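Local coordinates for protein Esterase/lipase (Lactobacillus rhamnosus, PDB 4N5H) that probably hydrolyses ester bonds, and perhaps transfers acyl groups, as a serine esterase of the alpha/beta hydrolase fold, at residues V186-S190 and L221-Q225; G75-Y79 and F205-L210; P234-I238 and L252-F256. The protein carries 1 engineered substitution. One frame throughout, in Å; residues are numbered along the deposited sequence.

Contact 1. Residues V186-S190 and L221-Q225; sequences VAEPS and LNFSQ
Glu188, in the loop after strand 179-183, reaches Ser224 in the first turn of helix 223-226. Its CB passes 4.0 Å from Asn222 OD1; CG then lies beside its own backbone N (chi1 -58°), and a second bend at chi2 (-72°) swings the carboxylate over Ser224. There the two oxygens divide the work. OE1 accepts from Ser224 OG at 2.6 Å and OE2 from Ser224 N at 2.8 Å, each through its syn lone pair, so one residue grips both oxygens and fixes the rotation of the carboxylate. A water donates to OE1 and, weakly, to Asn222 OD1.

Asn222 holds the N-cap position, but its side chain does not cap the helix and turns to the loop. OD1 takes the N-H of Ser190 in the carbonyl plane, on a lone pair, at 2.9 Å, while ND2 gives one in-plane hydrogen to Ser190 OG at 2.9 Å and another to Gln225 OE1, which also receives Asn222 N. Between the backbones, Phe223 N bonds almost straight to Ala187 O (2.9 Å, 174° at the hydrogen). Glu188 N is held in turn by Gln248 of helix 246-258.

The chemistry implies a largely buried polar joint: the Glu188 carboxylate, its charge probably eased by the Ser224 N-H and hydroxyl and the helix N-terminus, and an amide probably fixed in orientation, since a flip would turn its NH2 toward the Ser190 N-H.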
loop_
_atom_site.group_PDB
_atom_site.type_symbol
_atom_site.label_atom_id
_atom_site.label_comp_id
_atom_site.label_asym_id
_atom_site.label_seq_id
_atom_site.Cartn_x
_atom_site.Cartn_y
_atom_site.Cartn_z
ATOM N N VAL A 186 28.885 18.400 -2.979
ATOM C CA VAL A 186 29.878 18.653 -1.924
ATOM C C VAL A 186 31.256 18.255 -2.439
ATOM O O VAL A 186 31.863 17.330 -1.975
ATOM C CB VAL A 186 29.433 18.035 -0.633
ATOM C CG1 VAL A 186 30.352 18.514 0.507
ATOM C CG2 VAL A 186 28.032 18.573 -0.357
ATOM N N ALA A 187 31.678 18.921 -3.480
ATOM C CA ALA A 187 32.856 18.462 -4.188
ATOM C C ALA A 187 34.184 18.831 -3.527
ATOM O O ALA A 187 35.236 18.227 -3.899
ATOM C CB ALA A 187 32.825 18.897 -5.628
ATOM N N GLU A 188 34.130 19.778 -2.555
ATOM C CA GLU A 188 35.314 20.181 -1.792
ATOM C C GLU A 188 35.116 19.917 -0.306
ATOM O O GLU A 188 34.943 20.860 0.491
ATOM C CB GLU A 188 35.620 21.663 -2.078
ATOM C CG GLU A 188 35.856 21.979 -3.529
ATOM C CD GLU A 188 37.195 21.444 -4.030
ATOM O OE1 GLU A 188 38.251 21.769 -3.419
ATOM O OE2 GLU A 188 37.202 20.732 -5.008
ATOM N N PRO A 189 35.080 18.627 0.094
ATOM C CA PRO A 189 34.700 18.307 1.469
ATOM C C PRO A 189 35.677 18.938 2.494
ATOM O O PRO A 189 35.247 19.238 3.643
ATOM C CB PRO A 189 34.789 16.815 1.546
ATOM C CG PRO A 189 35.224 16.323 0.320
ATOM C CD PRO A 189 35.133 17.391 -0.704
ATOM N N SER A 190 36.900 19.255 2.060
ATOM C CA SER A 190 37.893 19.844 3.055
ATOM C C SER A 190 37.480 21.241 3.480
ATOM O O SER A 190 37.913 21.690 4.582
ATOM C CB SER A 190 39.345 19.835 2.488
ATOM O OG SER A 190 39.707 18.527 2.327
ATOM N N LEU A 221 40.826 13.745 -2.051
ATOM C CA LEU A 221 39.440 13.753 -1.459
ATOM C C LEU A 221 38.592 14.834 -2.178
ATOM O O LEU A 221 37.383 14.732 -2.127
ATOM C CB LEU A 221 39.464 14.142 0.024
ATOM C CG LEU A 221 39.650 13.289 1.213
ATOM C CD1 LEU A 221 38.945 13.962 2.350
ATOM C CD2 LEU A 221 39.129 11.908 1.050
ATOM N N ASN A 222 39.234 15.864 -2.744
ATOM C CA ASN A 222 38.561 17.057 -3.264
ATOM C C ASN A 222 38.671 17.085 -4.747
ATOM O O ASN A 222 39.680 16.711 -5.354
ATOM C CB ASN A 222 39.165 18.316 -2.643
ATOM C CG ASN A 222 39.016 18.365 -1.149
ATOM O OD1 ASN A 222 38.015 18.823 -0.624
ATOM N ND2 ASN A 222 40.025 17.841 -0.431
ATOM N N PHE A 223 37.623 17.531 -5.432
ATOM C CA PHE A 223 37.723 17.699 -6.891
ATOM C C PHE A 223 38.932 18.519 -7.301
ATOM O O PHE A 223 39.554 18.245 -8.321
ATOM C CB PHE A 223 36.415 18.310 -7.433
ATOM C CG PHE A 223 36.414 18.531 -8.885
ATOM C CD1 PHE A 223 36.160 17.486 -9.725
ATOM C CD2 PHE A 223 36.576 19.797 -9.405
ATOM C CE1 PHE A 223 36.167 17.632 -11.097
ATOM C CE2 PHE A 223 36.549 19.987 -10.766
ATOM C CZ PHE A 223 36.352 18.888 -11.611
ATOM N N SER A 224 39.227 19.581 -6.562
ATOM C CA SER A 224 40.348 20.433 -6.874
ATOM C C SER A 224 41.668 19.630 -6.883
ATOM O O SER A 224 42.623 20.114 -7.470
ATOM C CB SER A 224 40.458 21.539 -5.850
ATOM O OG SER A 224 40.543 21.113 -4.505
ATOM N N GLN A 225 41.715 18.475 -6.173
ATOM C CA GLN A 225 42.926 17.616 -6.155
ATOM C C GLN A 225 42.955 16.633 -7.257
ATOM O O GLN A 225 44.027 16.203 -7.635
ATOM C CB GLN A 225 43.046 16.891 -4.844
ATOM C CG GLN A 225 43.352 17.756 -3.690
ATOM C CD GLN A 225 43.032 17.162 -2.382
ATOM O OE1 GLN A 225 42.017 16.535 -2.150
ATOM N NE2 GLN A 225 43.929 17.431 -1.419
HETATM O O HOH W 1 39.037 21.726 -0.839
#

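Contact 2. Residues G75-Y79 and F205-L210; sequences GGWFY and FYLDKL
The Tyr206 ring takes Phe78 over one face and meets Gly76 O and Trp77 CE3 at its edge, near its plane. Phe78 comes edge first, an edge-to-face pair with centroids 5.0 Å apart and planes at 71°; its CD1 stands 3.6 Å from Tyr206 CE2. On the tryptophan, one indole face carries Leu210: CD2 sits 3.7 Å from the centroid of the five-membered ring, only 12° off the normal, a CH-pi contact, and CD1 lies over the middle of the ring system. The rim of the same indole meets Tyr206, with CE3 3.8 Å from Tyr206 CD2.

Phe78 also touches Phe205, CZ to CE2 at 3.8 Å, and the CG of Lys209, whose chain bends at chi2 and leads its ammonium away to a salt bridge with Glu4. Trp77 has CG beside its backbone N (chi1 -46°), which sets the indole face against Leu210. With an alanine here, Leu210 CD2 would probably lose its aromatic face and a gap would open beside the edge of Tyr206. Gly76, at positive phi, brings its carbonyl O to 3.2 Å from Tyr206 CE2. It lies near a probable Ser146-His278-Asp243 triad, and its glycine-rich loop after strand 66-72 is consistent with the oxyanion-hole loop of this family.

Helix 2-28 also touches the cluster: Val11 meets Tyr206, and Trp15 NE1 is hydrogen-bonded to Tyr206 OH. The seam, which includes Gly76, is mainly aromatic and aliphatic, with one backbone carbonyl at a ring edge, and so depends on shape rather than directed bonds.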
loop_
_atom_site.group_PDB
_atom_site.type_symbol
_atom_site.label_atom_id
_atom_site.label_comp_id
_atom_site.label_asym_id
_atom_site.label_seq_id
_atom_site.Cartn_x
_atom_site.Cartn_y
_atom_site.Cartn_z
ATOM N N GLY A 75 23.524 11.387 0.376
ATOM C CA GLY A 75 23.382 10.909 1.736
ATOM C C GLY A 75 24.649 10.966 2.565
ATOM O O GLY A 75 24.855 10.151 3.501
ATOM N N GLY A 76 25.451 11.961 2.319
ATOM C CA GLY A 76 26.572 12.214 3.199
ATOM C C GLY A 76 27.607 11.150 3.310
ATOM O O GLY A 76 28.342 11.060 4.328
ATOM N N TRP A 77 27.680 10.226 2.338
ATOM C CA TRP A 77 28.561 9.040 2.350
ATOM C C TRP A 77 28.263 7.932 3.348
ATOM O O TRP A 77 28.788 6.816 3.233
ATOM C CB TRP A 77 30.082 9.464 2.332
ATOM C CG TRP A 77 30.559 10.519 1.388
ATOM C CD1 TRP A 77 30.934 10.339 0.100
ATOM C CD2 TRP A 77 30.675 11.925 1.618
ATOM N NE1 TRP A 77 31.282 11.480 -0.459
ATOM C CE2 TRP A 77 31.149 12.499 0.431
ATOM C CE3 TRP A 77 30.461 12.751 2.742
ATOM C CZ2 TRP A 77 31.413 13.890 0.286
ATOM C CZ3 TRP A 77 30.736 14.078 2.641
ATOM C CH2 TRP A 77 31.205 14.672 1.398
ATOM N N PHE A 78 27.307 8.238 4.258
ATOM C CA PHE A 78 26.898 7.386 5.372
ATOM C C PHE A 78 25.507 6.776 5.231
ATOM O O PHE A 78 25.096 5.896 5.989
ATOM C CB PHE A 78 26.863 8.220 6.697
ATOM C CG PHE A 78 28.209 8.386 7.386
ATOM C CD1 PHE A 78 29.044 9.442 7.057
ATOM C CD2 PHE A 78 28.601 7.485 8.382
ATOM C CE1 PHE A 78 30.267 9.658 7.718
ATOM C CE2 PHE A 78 29.844 7.691 9.020
ATOM C CZ PHE A 78 30.648 8.736 8.669
ATOM N N TYR A 79 24.768 7.214 4.202
ATOM C CA TYR A 79 23.322 6.956 4.112
ATOM C C TYR A 79 22.943 6.746 2.653
ATOM O O TYR A 79 23.470 7.364 1.726
ATOM C CB TYR A 79 22.505 8.124 4.677
ATOM C CG TYR A 79 21.039 8.139 4.449
ATOM C CD1 TYR A 79 20.487 8.922 3.488
ATOM C CD2 TYR A 79 20.215 7.278 5.111
ATOM C CE1 TYR A 79 19.143 8.915 3.244
ATOM C CE2 TYR A 79 18.863 7.202 4.854
ATOM C CZ TYR A 79 18.310 8.048 3.897
ATOM O OH TYR A 79 16.925 8.044 3.582
ATOM N N PHE A 205 35.352 14.496 11.387
ATOM C CA PHE A 205 34.973 13.093 11.464
ATOM C C PHE A 205 34.581 12.513 10.070
ATOM O O PHE A 205 34.956 11.388 9.728
ATOM C CB PHE A 205 33.807 12.895 12.413
ATOM C CG PHE A 205 33.398 11.475 12.582
ATOM C CD1 PHE A 205 34.208 10.588 13.256
ATOM C CD2 PHE A 205 32.177 10.991 12.005
ATOM C CE1 PHE A 205 33.822 9.264 13.436
ATOM C CE2 PHE A 205 31.830 9.674 12.144
ATOM C CZ PHE A 205 32.641 8.797 12.843
ATOM N N TYR A 206 33.786 13.255 9.316
ATOM C CA TYR A 206 33.496 12.866 7.912
ATOM C C TYR A 206 34.790 12.667 7.055
ATOM O O TYR A 206 34.956 11.686 6.273
ATOM C CB TYR A 206 32.584 13.856 7.184
ATOM C CG TYR A 206 31.127 13.697 7.485
ATOM C CD1 TYR A 206 30.602 14.112 8.665
ATOM C CD2 TYR A 206 30.255 13.154 6.561
ATOM C CE1 TYR A 206 29.250 13.937 8.945
ATOM C CE2 TYR A 206 28.906 13.048 6.820
ATOM C CZ TYR A 206 28.394 13.476 8.007
ATOM O OH TYR A 206 27.032 13.323 8.339
ATOM N N LEU A 207 35.674 13.619 7.186
ATOM C CA LEU A 207 36.910 13.613 6.437
ATOM C C LEU A 207 37.795 12.423 6.821
ATOM O O LEU A 207 38.398 11.783 5.942
ATOM C CB LEU A 207 37.619 14.958 6.604
ATOM C CG LEU A 207 36.896 16.187 6.057
ATOM C CD1 LEU A 207 37.550 17.496 6.474
ATOM C CD2 LEU A 207 36.854 16.031 4.564
ATOM N N ASP A 208 37.851 12.120 8.110
ATOM C CA ASP A 208 38.557 10.951 8.583
ATOM C C ASP A 208 38.017 9.628 8.088
ATOM O O ASP A 208 38.754 8.722 7.740
ATOM C CB ASP A 208 38.581 10.959 10.119
ATOM C CG ASP A 208 39.668 11.911 10.669
ATOM O OD1 ASP A 208 40.497 12.430 9.848
ATOM O OD2 ASP A 208 39.729 12.111 11.923
ATOM N N LYS A 209 36.704 9.480 8.094
ATOM C CA LYS A 209 36.092 8.266 7.626
ATOM C C LYS A 209 36.240 8.193 6.081
ATOM O O LYS A 209 36.336 7.053 5.577
ATOM C CB LYS A 209 34.625 8.133 8.136
ATOM C CG LYS A 209 34.461 7.921 9.667
ATOM C CD LYS A 209 35.302 6.758 10.151
ATOM C CE LYS A 209 35.254 6.603 11.663
ATOM N NZ LYS A 209 36.208 5.540 12.060
ATOM N N LEU A 210 36.155 9.297 5.393
ATOM C CA LEU A 210 36.341 9.280 3.930
ATOM C C LEU A 210 37.759 8.807 3.608
ATOM O O LEU A 210 37.956 7.975 2.728
ATOM C CB LEU A 210 36.165 10.659 3.308
ATOM C CG LEU A 210 34.721 11.022 3.017
ATOM C CD1 LEU A 210 34.661 12.494 2.669
ATOM C CD2 LEU A 210 34.187 10.141 1.858
#

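Contact 3. Residues P234-I238 and L252-F256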
loop_
_atom_site.group_PDB
_atom_site.type_symbol
_atom_site.label_atom_id
_atom_site.label_comp_id
_atom_site.label_asym_id
_atom_site.label_seq_id
_atom_site.Cartn_x
_atom_site.Cartn_y
_atom_site.Cartn_z
ATOM N N PRO A 234 32.520 17.984 -20.464
ATOM C CA PRO A 234 31.818 19.151 -19.946
ATOM C C PRO A 234 30.965 18.794 -18.695
ATOM O O PRO A 234 30.583 17.634 -18.542
ATOM C CB PRO A 234 30.894 19.571 -21.056
ATOM C CG PRO A 234 31.109 18.584 -22.118
ATOM C CD PRO A 234 31.924 17.458 -21.669
ATOM N N PHE A 235 30.864 19.782 -17.816
ATOM C CA PHE A 235 30.122 19.713 -16.561
ATOM C C PHE A 235 28.920 20.612 -16.627
ATOM O O PHE A 235 28.843 21.609 -17.398
ATOM C CB PHE A 235 30.927 20.102 -15.375
ATOM C CG PHE A 235 31.923 19.021 -14.941
ATOM C CD1 PHE A 235 33.049 18.727 -15.690
ATOM C CD2 PHE A 235 31.724 18.274 -13.770
ATOM C CE1 PHE A 235 33.942 17.728 -15.283
ATOM C CE2 PHE A 235 32.637 17.341 -13.385
ATOM C CZ PHE A 235 33.716 17.016 -14.134
ATOM N N MET A 236 27.910 20.272 -15.802
ATOM C CA MET A 236 26.764 21.192 -15.588
ATOM C C MET A 236 26.513 21.281 -14.096
ATOM O O MET A 236 26.376 20.206 -13.410
ATOM C CB MET A 236 25.533 20.695 -16.301
ATOM C CG MET A 236 24.325 21.584 -16.137
ATOM S SD MET A 236 22.892 20.936 -16.986
ATOM C CE MET A 236 21.683 22.225 -16.591
ATOM N N LEU A 237 26.508 22.475 -13.553
ATOM C CA LEU A 237 26.389 22.666 -12.136
ATOM C C LEU A 237 25.001 23.229 -11.858
ATOM O O LEU A 237 24.649 24.285 -12.375
ATOM C CB LEU A 237 27.443 23.617 -11.582
ATOM C CG LEU A 237 27.343 24.002 -10.140
ATOM C CD1 LEU A 237 27.453 22.734 -9.267
ATOM C CD2 LEU A 237 28.461 25.014 -9.794
ATOM N N ILE A 238 24.254 22.474 -11.059
ATOM C CA ILE A 238 22.859 22.733 -10.682
ATOM C C ILE A 238 22.750 22.973 -9.220
ATOM O O ILE A 238 23.299 22.231 -8.407
ATOM C CB ILE A 238 22.000 21.539 -11.107
ATOM C CG1 ILE A 238 22.022 21.366 -12.613
ATOM C CG2 ILE A 238 20.584 21.630 -10.570
ATOM C CD1 ILE A 238 21.532 20.006 -13.107
ATOM N N LEU A 252 33.337 25.302 -6.035
ATOM C CA LEU A 252 33.546 24.568 -7.264
ATOM C C LEU A 252 33.659 25.397 -8.515
ATOM O O LEU A 252 34.457 25.114 -9.415
ATOM C CB LEU A 252 32.395 23.558 -7.501
ATOM C CG LEU A 252 32.630 22.617 -8.638
ATOM C CD1 LEU A 252 33.952 21.857 -8.516
ATOM C CD2 LEU A 252 31.488 21.556 -8.577
ATOM N N LEU A 253 32.885 26.488 -8.609
ATOM C CA LEU A 253 33.027 27.300 -9.772
ATOM C C LEU A 253 34.497 27.888 -9.904
ATOM O O LEU A 253 35.031 27.993 -10.980
ATOM C CB LEU A 253 32.039 28.444 -9.742
ATOM C CG LEU A 253 30.570 28.111 -9.976
ATOM C CD1 LEU A 253 29.759 29.362 -9.630
ATOM C CD2 LEU A 253 30.390 27.668 -11.380
ATOM N N LYS A 254 35.036 28.300 -8.801
ATOM C CA LYS A 254 36.382 28.806 -8.794
ATOM C C LYS A 254 37.372 27.740 -9.246
ATOM O O LYS A 254 38.313 28.016 -9.962
ATOM C CB LYS A 254 36.770 29.337 -7.405
ATOM C CG LYS A 254 36.058 30.621 -7.077
ATOM C CD LYS A 254 36.301 30.962 -5.614
ATOM C CE LYS A 254 35.602 32.261 -5.323
ATOM N NZ LYS A 254 35.278 32.212 -3.884
ATOM N N VAL A 255 37.191 26.505 -8.780
ATOM C CA VAL A 255 38.019 25.363 -9.289
ATOM C C VAL A 255 37.851 25.122 -10.764
ATOM O O VAL A 255 38.851 24.930 -11.515
ATOM C CB VAL A 255 37.733 24.046 -8.541
ATOM C CG1 VAL A 255 38.563 22.921 -9.139
ATOM C CG2 VAL A 255 37.940 24.250 -7.059
ATOM N N PHE A 256 36.583 25.196 -11.247
ATOM C CA PHE A 256 36.316 25.074 -12.642
ATOM C C PHE A 256 37.083 26.156 -13.450
ATOM O O PHE A 256 37.732 25.871 -14.465
ATOM C CB PHE A 256 34.856 25.225 -12.941
ATOM C CG PHE A 256 33.954 23.990 -12.613
ATOM C CD1 PHE A 256 34.448 22.701 -12.375
ATOM C CD2 PHE A 256 32.560 24.150 -12.741
ATOM C CE1 PHE A 256 33.558 21.645 -12.168
ATOM C CE2 PHE A 256 31.695 23.072 -12.573
ATOM C CZ PHE A 256 32.201 21.817 -12.320
#
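Phe235 and Leu237 of strand 235-240 face Leu252, Leu253 and Phe256 of helix 246-258 within a beta-alpha-beta unit of the alpha/beta hydrolase fold, completed by the parallel strand 263-268. The short strand and helix segments run nearly antiparallel, at 161°, with axes 11.0 Å apart at closest approach. That spacing is filled by side chains alone, and the contact is wholly apolar.

The two phenylalanines make one half of the interface, the side chains crossing at about a right angle. Their rings meet obliquely, with centroids 5.3 Å apart and planes at 53°. Phe256 enters with its far end: CZ approaches Phe235 CB at 3.7 Å, and CE1 lies over one face of the Phe235 ring, offset toward its rim. The other partners of Phe256 are set round it differently. Leu252 CG, one helical turn earlier, lies over a face of the ring, whereas Leu237 CB comes to its edge, near the ring plane, at 4.4 Å from CE2. Tyr263 of the next strand also meets this ring.

Leu237 forms the other half. Its CG is anti to the backbone N (chi1 174°), extending the side chain out from the sheet so that its two methyls part between neighbouring leucines of the helix. CD1 turns to Leu252, 4.3 Å from that residue's CD2, a looser contact than that of CD2 with Leu253. Leu253 arrives from the flank and crosses Leu237 obliquely, while also resting on Tyr263 and Thr265 of strand 263-268. The CB of Met236, between the two contact residues, points away, and its side chain touches Met297 and Thr300 of helix 288-311. The tightest approach between the leucines is methyl to methyl, Leu237 CD2 to Leu253 CD2 at 3.6 Å.

How the contacts relate
The three contacts form a row, with contact 1 in the middle: its centre lies about 13 Å from that of contact 2 and about 12 Å from that of contact 3, whereas contacts 2 and 3, with centres about 22 Å apart, do not touch, their nearest atoms being about 12 Å apart. Leu221 packs on Leu207 and Leu210 of helix 203-211, and Val186 on Trp77. On the other flank of contact 1, Phe223 lies against Leu252, Val255 and Phe256 of helix 246-258. Along the chain, contacts 1 and 2 interleave and contact 3 follows both. The row therefore links the loops and short helices beside the probable active site to the beta-alpha-beta layer of the central sheet.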